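Local coordinates for protein pectinesterase (Sitophilus oryzae, PDB 4PMH) that probably hydrolyses the methyl esters of pectin, releasing methanol, as part of the rice weevil's digestion of plant cell walls, at residues R66-I71 and P88-G93; V80-T85 and V154-V159; L164-S169 and V179-N184. One frame throughout, in Å; residues are numbered along the deposited sequence.

How the contacts relate
All three contacts join neighbouring parts of one right-handed parallel beta-helix. Contact 1 is the regular one: strands 67-71 and 89-93 lie side by side in one parallel sheet, partly buried, one face mostly aliphatic, the other with tyrosines, a threonine and a lysine. Contact 2 holds strand 80-82 to the turn after strand 152-154, with one backbone bond and then small apolar groups and a water, partly at the surface. Contact 3 is the deepest, packing strands of two different sheets through aliphatic side chains, beside which an asparagine amide bonds a backbone carbonyl. Contacts 2 and 3 share a sheet, where Val-154 pairs with Gln-182 and Asn-184; Leu-89 of contact 1 packs on Ile-82 of contact 2.

Contact 1 (R66-I71 and P88-G93); sequences RKYIKI and PLTIYG
Pro-88 CB lies over one face of the Arg-66 guanidinium, 3.7 Å from Arg-66 NH2, while Leu-89 O sits at the group's edge, in its plane. Arg-66 NH1 donates to Thr-90 OG1 (3.0 Å), a bent bond whose acceptor is tilted 27° from the guanidinium plane. An arginine suits this place just before the strand: its long chain crosses Thr-90 nearly at right angles, and NH2 goes on to Ala-158 O, while Thr-90 OG1 also bonds Gln-160. The Tyr-92 ring has Lys-70 over one face, CB 4.1 Å from the ring centroid in a CH-pi contact, and Tyr-68 CB at its edge. A chi1 of 71° sets the ring between its own N and carbonyl carbon and leans it across onto Lys-70, with OH reaching Lys-39 O. Tyr-68 lies alongside Thr-90, Tyr-68 CD2 3.5 Å from Thr-90 CB. The opposite face, with Ile-69, Ile-71, Leu-89 and Ile-91, is mostly apolar, Lys-67 standing at its start with its chain end leading away. Ile-71 CD1 meets Ile-91 CG2 at 3.6 Å, and Ile-69, Ile-71 and Leu-89 pack on helix 51-61. Between the faces runs an unbroken ladder of five backbone bonds, from Lys-67 N to Pro-88 O (2.8 Å) through to Ile-71 N to Tyr-92 O. In-register parallel strands stacked in this way are the hallmark of the right-handed parallel beta-helix of pectinesterases.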
loop_
_atom_site.group_PDB
_atom_site.type_symbol
_atom_site.label_atom_id
_atom_site.label_comp_id
_atom_site.label_asym_id
_atom_site.label_seq_id
_atom_site.Cartn_x
_atom_site.Cartn_y
_atom_site.Cartn_z
ATOM N N ARG A 66 -17.809 6.013 -16.143
ATOM C CA ARG A 66 -17.007 4.954 -15.542
ATOM C C ARG A 66 -17.138 3.700 -16.399
ATOM O O ARG A 66 -18.243 3.293 -16.767
ATOM C CB ARG A 66 -17.465 4.692 -14.092
ATOM C CG ARG A 66 -16.772 3.517 -13.394
ATOM C CD ARG A 66 -17.031 3.481 -11.894
ATOM N NE ARG A 66 -16.386 4.585 -11.192
ATOM C CZ ARG A 66 -15.079 4.661 -10.935
ATOM N NH1 ARG A 66 -14.228 3.691 -11.329
ATOM N NH2 ARG A 66 -14.595 5.729 -10.318
ATOM N N LYS A 67 -15.997 3.123 -16.749
ATOM C CA LYS A 67 -15.940 1.911 -17.559
ATOM C C LYS A 67 -15.507 0.726 -16.700
ATOM O O LYS A 67 -14.661 0.866 -15.800
ATOM C CB LYS A 67 -14.959 2.090 -18.722
ATOM C CG LYS A 67 -15.387 3.112 -19.761
ATOM C CD LYS A 67 -16.559 2.572 -20.568
ATOM C CE LYS A 67 -17.271 3.677 -21.320
ATOM N NZ LYS A 67 -18.443 3.092 -22.006
ATOM N N TYR A 68 -16.095 -0.436 -16.995
ATOM C CA TYR A 68 -15.944 -1.636 -16.195
ATOM C C TYR A 68 -15.196 -2.707 -16.981
ATOM O O TYR A 68 -15.654 -3.164 -18.035
ATOM C CB TYR A 68 -17.308 -2.154 -15.763
ATOM C CG TYR A 68 -17.972 -1.228 -14.768
ATOM C CD1 TYR A 68 -18.736 -0.139 -15.192
ATOM C CD2 TYR A 68 -17.819 -1.423 -13.400
ATOM C CE1 TYR A 68 -19.333 0.716 -14.269
ATOM C CE2 TYR A 68 -18.409 -0.575 -12.475
ATOM C CZ TYR A 68 -19.168 0.491 -12.916
ATOM O OH TYR A 68 -19.756 1.335 -11.991
ATOM N N ILE A 69 -14.037 -3.062 -16.450
ATOM C CA ILE A 69 -13.198 -4.068 -17.042
ATOM C C ILE A 69 -13.282 -5.300 -16.166
ATOM O O ILE A 69 -12.787 -5.289 -15.034
ATOM C CB ILE A 69 -11.728 -3.619 -17.124
ATOM C CG1 ILE A 69 -11.610 -2.483 -18.132
ATOM C CG2 ILE A 69 -10.834 -4.795 -17.519
ATOM C CD1 ILE A 69 -10.404 -1.601 -17.971
ATOM N N LYS A 70 -13.897 -6.357 -16.698
ATOM C CA LYS A 70 -13.990 -7.626 -16.009
ATOM C C LYS A 70 -12.851 -8.547 -16.413
ATOM O O LYS A 70 -12.610 -8.752 -17.603
ATOM C CB LYS A 70 -15.306 -8.291 -16.333
ATOM C CG LYS A 70 -15.476 -9.610 -15.627
ATOM C CD LYS A 70 -16.912 -10.105 -15.746
ATOM C CE LYS A 70 -17.212 -10.620 -17.131
ATOM N NZ LYS A 70 -18.460 -11.444 -17.116
ATOM N N ILE A 71 -12.159 -9.106 -15.425
ATOM C CA ILE A 71 -11.109 -10.088 -15.697
ATOM C C ILE A 71 -11.599 -11.478 -15.326
ATOM O O ILE A 71 -11.739 -11.813 -14.141
ATOM C CB ILE A 71 -9.811 -9.790 -14.904
ATOM C CG1 ILE A 71 -9.368 -8.328 -15.122
ATOM C CG2 ILE A 71 -8.718 -10.795 -15.283
ATOM C CD1 ILE A 71 -8.083 -7.913 -14.415
ATOM N N PRO A 88 -12.858 7.258 -15.727
ATOM C CA PRO A 88 -12.923 6.469 -14.489
ATOM C C PRO A 88 -13.006 4.972 -14.805
ATOM O O PRO A 88 -13.872 4.544 -15.566
ATOM C CB PRO A 88 -14.211 6.975 -13.789
ATOM C CG PRO A 88 -14.672 8.141 -14.604
ATOM C CD PRO A 88 -14.152 7.900 -15.994
ATOM N N LEU A 89 -12.122 4.188 -14.196
ATOM C CA LEU A 89 -12.037 2.767 -14.465
ATOM C C LEU A 89 -12.279 1.913 -13.221
ATOM O O LEU A 89 -11.760 2.201 -12.137
ATOM C CB LEU A 89 -10.652 2.453 -15.017
ATOM C CG LEU A 89 -10.148 3.207 -16.251
ATOM C CD1 LEU A 89 -8.707 2.772 -16.551
ATOM C CD2 LEU A 89 -10.999 2.939 -17.463
ATOM N N THR A 90 -13.083 0.861 -13.389
ATOM C CA THR A 90 -13.250 -0.183 -12.393
ATOM C C THR A 90 -12.724 -1.474 -13.017
ATOM O O THR A 90 -13.178 -1.877 -14.085
ATOM C CB THR A 90 -14.737 -0.335 -12.028
ATOM O OG1 THR A 90 -15.181 0.885 -11.434
ATOM C CG2 THR A 90 -14.962 -1.477 -11.068
ATOM N N ILE A 91 -11.740 -2.088 -12.376
ATOM C CA ILE A 91 -11.162 -3.338 -12.842
ATOM C C ILE A 91 -11.475 -4.389 -11.800
ATOM O O ILE A 91 -11.001 -4.292 -10.665
ATOM C CB ILE A 91 -9.626 -3.209 -13.041
ATOM C CG1 ILE A 91 -9.307 -2.133 -14.088
ATOM C CG2 ILE A 91 -9.002 -4.541 -13.481
ATOM C CD1 ILE A 91 -8.967 -0.791 -13.498
ATOM N N TYR A 92 -12.271 -5.394 -12.175
ATOM C CA TYR A 92 -12.682 -6.412 -11.237
ATOM C C TYR A 92 -12.557 -7.829 -11.729
ATOM O O TYR A 92 -12.755 -8.102 -12.893
ATOM C CB TYR A 92 -14.104 -6.157 -10.763
ATOM C CG TYR A 92 -15.193 -6.405 -11.774
ATOM C CD1 TYR A 92 -15.599 -5.412 -12.640
ATOM C CD2 TYR A 92 -15.833 -7.608 -11.822
ATOM C CE1 TYR A 92 -16.629 -5.634 -13.554
ATOM C CE2 TYR A 92 -16.865 -7.844 -12.706
ATOM C CZ TYR A 92 -17.251 -6.847 -13.576
ATOM O OH TYR A 92 -18.259 -7.088 -14.480
ATOM N N GLY A 93 -12.255 -8.722 -10.801
ATOM C CA GLY A 93 -12.153 -10.141 -11.093
ATOM C C GLY A 93 -13.548 -10.738 -11.256
ATOM O O GLY A 93 -14.487 -10.375 -10.536
#

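Contact 2 (V80-T85 and V154-V159)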
loop_
_atom_site.group_PDB
_atom_site.type_symbol
_atom_site.label_atom_id
_atom_site.label_comp_id
_atom_site.label_asym_id
_atom_site.label_seq_id
_atom_site.Cartn_x
_atom_site.Cartn_y
_atom_site.Cartn_z
ATOM N N VAL A 80 -0.129 -4.692 -15.204
ATOM C CA VAL A 80 -1.277 -3.851 -15.573
ATOM C C VAL A 80 -0.907 -2.416 -15.237
ATOM O O VAL A 80 -0.648 -2.097 -14.070
ATOM C CB VAL A 80 -2.540 -4.258 -14.796
ATOM C CG1 VAL A 80 -3.741 -3.426 -15.233
ATOM C CG2 VAL A 80 -2.811 -5.741 -14.967
ATOM N N TYR A 81 -0.827 -1.570 -16.264
ATOM C CA TYR A 81 -0.402 -0.190 -16.119
ATOM C C TYR A 81 -1.593 0.683 -16.464
ATOM O O TYR A 81 -2.140 0.584 -17.571
ATOM C CB TYR A 81 0.750 0.164 -17.061
ATOM C CG TYR A 81 2.124 -0.403 -16.728
ATOM C CD1 TYR A 81 2.364 -1.125 -15.572
ATOM C CD2 TYR A 81 3.203 -0.178 -17.584
ATOM C CE1 TYR A 81 3.621 -1.631 -15.297
ATOM C CE2 TYR A 81 4.476 -0.660 -17.304
ATOM C CZ TYR A 81 4.673 -1.390 -16.164
ATOM O OH TYR A 81 5.927 -1.899 -15.886
ATOM N N ILE A 82 -1.994 1.517 -15.509
ATOM C CA ILE A 82 -3.032 2.532 -15.750
ATOM C C ILE A 82 -2.362 3.892 -15.794
ATOM O O ILE A 82 -2.056 4.454 -14.752
ATOM C CB ILE A 82 -4.143 2.583 -14.672
ATOM C CG1 ILE A 82 -4.584 1.192 -14.209
ATOM C CG2 ILE A 82 -5.301 3.444 -15.170
ATOM C CD1 ILE A 82 -5.458 0.404 -15.150
ATOM N N PRO A 83 -2.109 4.431 -17.002
ATOM C CA PRO A 83 -1.544 5.766 -17.124
ATOM C C PRO A 83 -2.585 6.838 -16.800
ATOM O O PRO A 83 -3.773 6.551 -16.775
ATOM C CB PRO A 83 -1.137 5.832 -18.595
ATOM C CG PRO A 83 -2.160 4.998 -19.273
ATOM C CD PRO A 83 -2.468 3.877 -18.316
ATOM N N ASN A 84 -2.133 8.063 -16.588
ATOM C CA ASN A 84 -3.045 9.155 -16.231
ATOM C C ASN A 84 -4.106 9.328 -17.319
ATOM O O ASN A 84 -3.785 9.317 -18.501
ATOM C CB ASN A 84 -2.280 10.460 -16.013
ATOM C CG ASN A 84 -3.035 11.453 -15.117
ATOM O OD1 ASN A 84 -4.226 11.312 -14.850
ATOM N ND2 ASN A 84 -2.328 12.464 -14.657
ATOM N N THR A 85 -5.367 9.421 -16.908
ATOM C CA THR A 85 -6.490 9.533 -17.827
ATOM C C THR A 85 -7.667 10.103 -17.053
ATOM O O THR A 85 -7.709 9.991 -15.846
ATOM C CB THR A 85 -6.903 8.158 -18.421
ATOM O OG1 THR A 85 -8.120 8.288 -19.162
ATOM C CG2 THR A 85 -7.133 7.101 -17.326
ATOM N N VAL A 154 -1.009 2.151 -10.790
ATOM C CA VAL A 154 -2.130 3.058 -11.032
ATOM C C VAL A 154 -1.641 4.498 -10.942
ATOM O O VAL A 154 -1.267 4.953 -9.862
ATOM C CB VAL A 154 -3.249 2.855 -9.996
ATOM C CG1 VAL A 154 -4.430 3.774 -10.289
ATOM C CG2 VAL A 154 -3.691 1.409 -9.959
ATOM N N LYS A 155 -1.644 5.189 -12.084
ATOM C CA LYS A 155 -1.337 6.612 -12.193
ATOM C C LYS A 155 -2.535 7.447 -12.636
ATOM O O LYS A 155 -2.340 8.555 -13.099
ATOM C CB LYS A 155 -0.199 6.825 -13.204
ATOM C CG LYS A 155 1.134 6.295 -12.718
ATOM C CD LYS A 155 2.234 6.418 -13.768
ATOM C CE LYS A 155 2.957 7.758 -13.710
ATOM N NZ LYS A 155 3.934 7.844 -12.590
ATOM N N ALA A 156 -3.755 6.930 -12.527
ATOM C CA ALA A 156 -4.941 7.694 -12.863
ATOM C C ALA A 156 -5.810 7.807 -11.626
ATOM O O ALA A 156 -5.847 6.891 -10.809
ATOM C CB ALA A 156 -5.729 7.015 -13.984
ATOM N N PRO A 157 -6.517 8.937 -11.478
ATOM C CA PRO A 157 -7.467 9.077 -10.375
ATOM C C PRO A 157 -8.722 8.253 -10.583
ATOM O O PRO A 157 -9.013 7.849 -11.691
ATOM C CB PRO A 157 -7.812 10.576 -10.378
ATOM C CG PRO A 157 -7.508 11.048 -11.748
ATOM C CD PRO A 157 -6.405 10.168 -12.289
ATOM N N ALA A 158 -9.448 7.978 -9.506
ATOM C CA ALA A 158 -10.798 7.412 -9.622
ATOM C C ALA A 158 -10.872 5.931 -10.028
ATOM O O ALA A 158 -11.941 5.426 -10.403
ATOM C CB ALA A 158 -11.616 8.246 -10.611
ATOM N N VAL A 159 -9.737 5.239 -9.969
ATOM C CA VAL A 159 -9.708 3.838 -10.271
ATOM C C VAL A 159 -10.257 3.038 -9.097
ATOM O O VAL A 159 -9.921 3.309 -7.936
ATOM C CB VAL A 159 -8.263 3.356 -10.560
ATOM C CG1 VAL A 159 -8.238 1.857 -10.718
ATOM C CG2 VAL A 159 -7.733 4.034 -11.800
HETATM O O HOH W 1 -10.037 9.318 -13.995
#
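In Ile-82 a chi1 of -41° puts CG1 beside the backbone N and CG2 anti to it, and the CG2 methyl meets Ala-156 CB at 3.8 Å and Val-159 CG2 slightly farther off. Thr-85 turns its own methyl, CG2, between its N and carbonyl carbon (OG1 anti to N, chi1 172°), which lays it 3.6 Å from Ala-156 CB and leaves OG1 to bond Val-87 N. Alanine fits between these two chains, its small CB touching Ile-82 CG2, Thr-85 CG2 and, at 3.4 Å, Pro-83 O at once. One parallel bridge, Ile-82 with Val-154, opens the contact, and Lys-155 N donates to Ile-82 O at 2.8 Å. After this bond the strand pairing stops and gives way to a CA-H...O contact, Asn-84 CA to Lys-155 O at 3.3 Å. The Asn-84 side chain crosses Pro-157 at about a right angle, Asn-84 OD1 3.6 Å from Pro-157 CD. Farther along, one water donates both to Thr-85 O (3.0 Å) and to Pro-157 O. The chemistry thus shifts from a sheet bond to methyl packing and then to solvent, which implies that the water satisfies two carbonyls that no direct strand pairing joins.

Contact 3 (L164-S169 and V179-N184)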
loop_
_atom_site.group_PDB
_atom_site.type_symbol
_atom_site.label_atom_id
_atom_site.label_comp_id
_atom_site.label_asym_id
_atom_site.label_seq_id
_atom_site.Cartn_x
_atom_site.Cartn_y
_atom_site.Cartn_z
ATOM N N LEU A 164 -10.019 -9.223 -6.735
ATOM C CA LEU A 164 -8.952 -9.873 -7.452
ATOM C C LEU A 164 -7.699 -9.867 -6.595
ATOM O O LEU A 164 -7.643 -9.206 -5.548
ATOM C CB LEU A 164 -8.727 -9.187 -8.817
ATOM C CG LEU A 164 -8.466 -7.681 -8.839
ATOM C CD1 LEU A 164 -7.041 -7.367 -8.389
ATOM C CD2 LEU A 164 -8.714 -7.100 -10.224
ATOM N N SER A 165 -6.716 -10.630 -7.037
ATOM C CA SER A 165 -5.474 -10.805 -6.305
ATOM C C SER A 165 -4.310 -10.270 -7.137
ATOM O O SER A 165 -4.179 -10.591 -8.328
ATOM C CB SER A 165 -5.254 -12.294 -6.016
ATOM O OG SER A 165 -6.272 -12.859 -5.192
ATOM N N ILE A 166 -3.439 -9.498 -6.502
ATOM C CA ILE A 166 -2.246 -9.001 -7.150
ATOM C C ILE A 166 -1.053 -9.459 -6.342
ATOM O O ILE A 166 -1.005 -9.254 -5.132
ATOM C CB ILE A 166 -2.206 -7.446 -7.240
ATOM C CG1 ILE A 166 -3.484 -6.884 -7.889
ATOM C CG2 ILE A 166 -0.999 -6.996 -8.031
ATOM C CD1 ILE A 166 -3.708 -5.406 -7.656
ATOM N N GLU A 167 -0.077 -10.045 -7.018
ATOM C CA GLU A 167 1.062 -10.613 -6.339
ATOM C C GLU A 167 2.359 -10.287 -7.041
ATOM O O GLU A 167 2.466 -10.415 -8.255
ATOM C CB GLU A 167 0.918 -12.145 -6.273
ATOM C CG GLU A 167 2.171 -12.844 -5.770
ATOM C CD GLU A 167 1.940 -14.318 -5.581
ATOM O OE1 GLU A 167 1.463 -14.953 -6.542
ATOM O OE2 GLU A 167 2.217 -14.818 -4.469
ATOM N N ASN A 168 3.358 -9.903 -6.255
ATOM C CA ASN A 168 4.742 -9.952 -6.717
ATOM C C ASN A 168 5.475 -10.961 -5.821
ATOM O O ASN A 168 5.709 -10.725 -4.636
ATOM C CB ASN A 168 5.372 -8.562 -6.701
ATOM C CG ASN A 168 6.685 -8.500 -7.471
ATOM O OD1 ASN A 168 7.403 -9.505 -7.603
ATOM N ND2 ASN A 168 6.999 -7.317 -7.999
ATOM N N SER A 169 5.809 -12.101 -6.406
ATOM C CA SER A 169 6.175 -13.292 -5.650
ATOM C C SER A 169 7.669 -13.354 -5.360
ATOM O O SER A 169 8.147 -14.338 -4.824
ATOM C CB SER A 169 5.730 -14.555 -6.388
ATOM O OG SER A 169 6.350 -14.692 -7.664
ATOM N N VAL A 179 7.125 -4.761 -5.605
ATOM C CA VAL A 179 5.839 -4.134 -5.389
ATOM C C VAL A 179 4.746 -4.895 -6.131
ATOM O O VAL A 179 4.889 -5.236 -7.292
ATOM C CB VAL A 179 5.835 -2.646 -5.837
ATOM C CG1 VAL A 179 4.438 -2.031 -5.675
ATOM C CG2 VAL A 179 6.856 -1.851 -5.040
ATOM N N ALA A 180 3.645 -5.131 -5.437
ATOM C CA ALA A 180 2.473 -5.747 -6.043
ATOM C C ALA A 180 1.576 -4.672 -6.600
ATOM O O ALA A 180 1.354 -4.626 -7.805
ATOM C CB ALA A 180 1.719 -6.624 -5.051
ATOM N N LEU A 181 1.062 -3.807 -5.725
ATOM C CA LEU A 181 0.255 -2.664 -6.131
ATOM C C LEU A 181 0.960 -1.352 -5.775
ATOM O O LEU A 181 1.517 -1.198 -4.664
ATOM C CB LEU A 181 -1.122 -2.727 -5.459
ATOM C CG LEU A 181 -2.104 -1.589 -5.676
ATOM C CD1 LEU A 181 -2.481 -1.523 -7.150
ATOM C CD2 LEU A 181 -3.374 -1.696 -4.832
ATOM N N GLN A 182 0.934 -0.414 -6.724
ATOM C CA GLN A 182 1.387 0.958 -6.495
ATOM C C GLN A 182 0.317 1.946 -6.921
ATOM O O GLN A 182 -0.114 1.916 -8.077
ATOM C CB GLN A 182 2.655 1.285 -7.283
ATOM C CG GLN A 182 3.075 2.738 -7.085
ATOM C CD GLN A 182 4.261 3.176 -7.913
ATOM O OE1 GLN A 182 4.539 4.380 -8.019
ATOM N NE2 GLN A 182 4.983 2.217 -8.480
ATOM N N THR A 183 -0.063 2.846 -6.012
ATOM C CA THR A 183 -1.030 3.914 -6.341
ATOM C C THR A 183 -0.310 5.278 -6.309
ATOM O O THR A 183 0.434 5.584 -5.366
ATOM C CB THR A 183 -2.278 3.921 -5.400
ATOM O OG1 THR A 183 -1.932 4.446 -4.125
ATOM C CG2 THR A 183 -2.876 2.529 -5.223
ATOM N N ASN A 184 -0.539 6.076 -7.353
ATOM C CA ASN A 184 0.107 7.383 -7.544
ATOM C C ASN A 184 -0.883 8.543 -7.632
ATOM O O ASN A 184 -0.467 9.696 -7.774
ATOM C CB ASN A 184 0.923 7.314 -8.828
ATOM C CG ASN A 184 1.775 8.538 -9.070
ATOM O OD1 ASN A 184 1.522 9.294 -10.004
ATOM N ND2 ASN A 184 2.829 8.708 -8.283
#
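Val-179 meets Asn-168 through its carbonyl, not its side chain: Asn-168 ND2 donates to Val-179 O at 3.0 Å, nearly straight at 166°. The oxygen lies in the amide plane of Asn-168, yet the N-H comes from above the carbonyl plane, 53° out of it. With CG anti to the backbone N (chi1 -167°), the amide of Asn-168 reaches across the gap, and the same ND2 also bonds Met-107 O, so one amide nitrogen serves two backbone carbonyls. A leucine here, similar in size but without the amide, would probably leave both carbonyls without this donor. The side chain of Val-179 has its nearest atoms about 4 Å from those of Asp-200, probably the proton donor. Ala-180 follows, its CB pointed at the strand, 3.8 Å from Ile-166 O and 3.9 Å from Asn-168 N; a small residue lets the backbones come close, the two CA atoms of Ala-180 and Asn-168 being 4.8 Å apart. The Ala-180 carbonyl oxygen is 3.3 Å from Ile-166 CG2. Leu-181 then crosses Ile-166, CD1 to CD1 at 4.1 Å, two branched apolar chains suited to a buried position. Strand 165-168 lies between strands 101-105 and 194-196 in its sheet, and strand 181-183 between 152-154 and 202-204 in another; Phe-152 of strand 152-154 touches both Ile-166 and Leu-181.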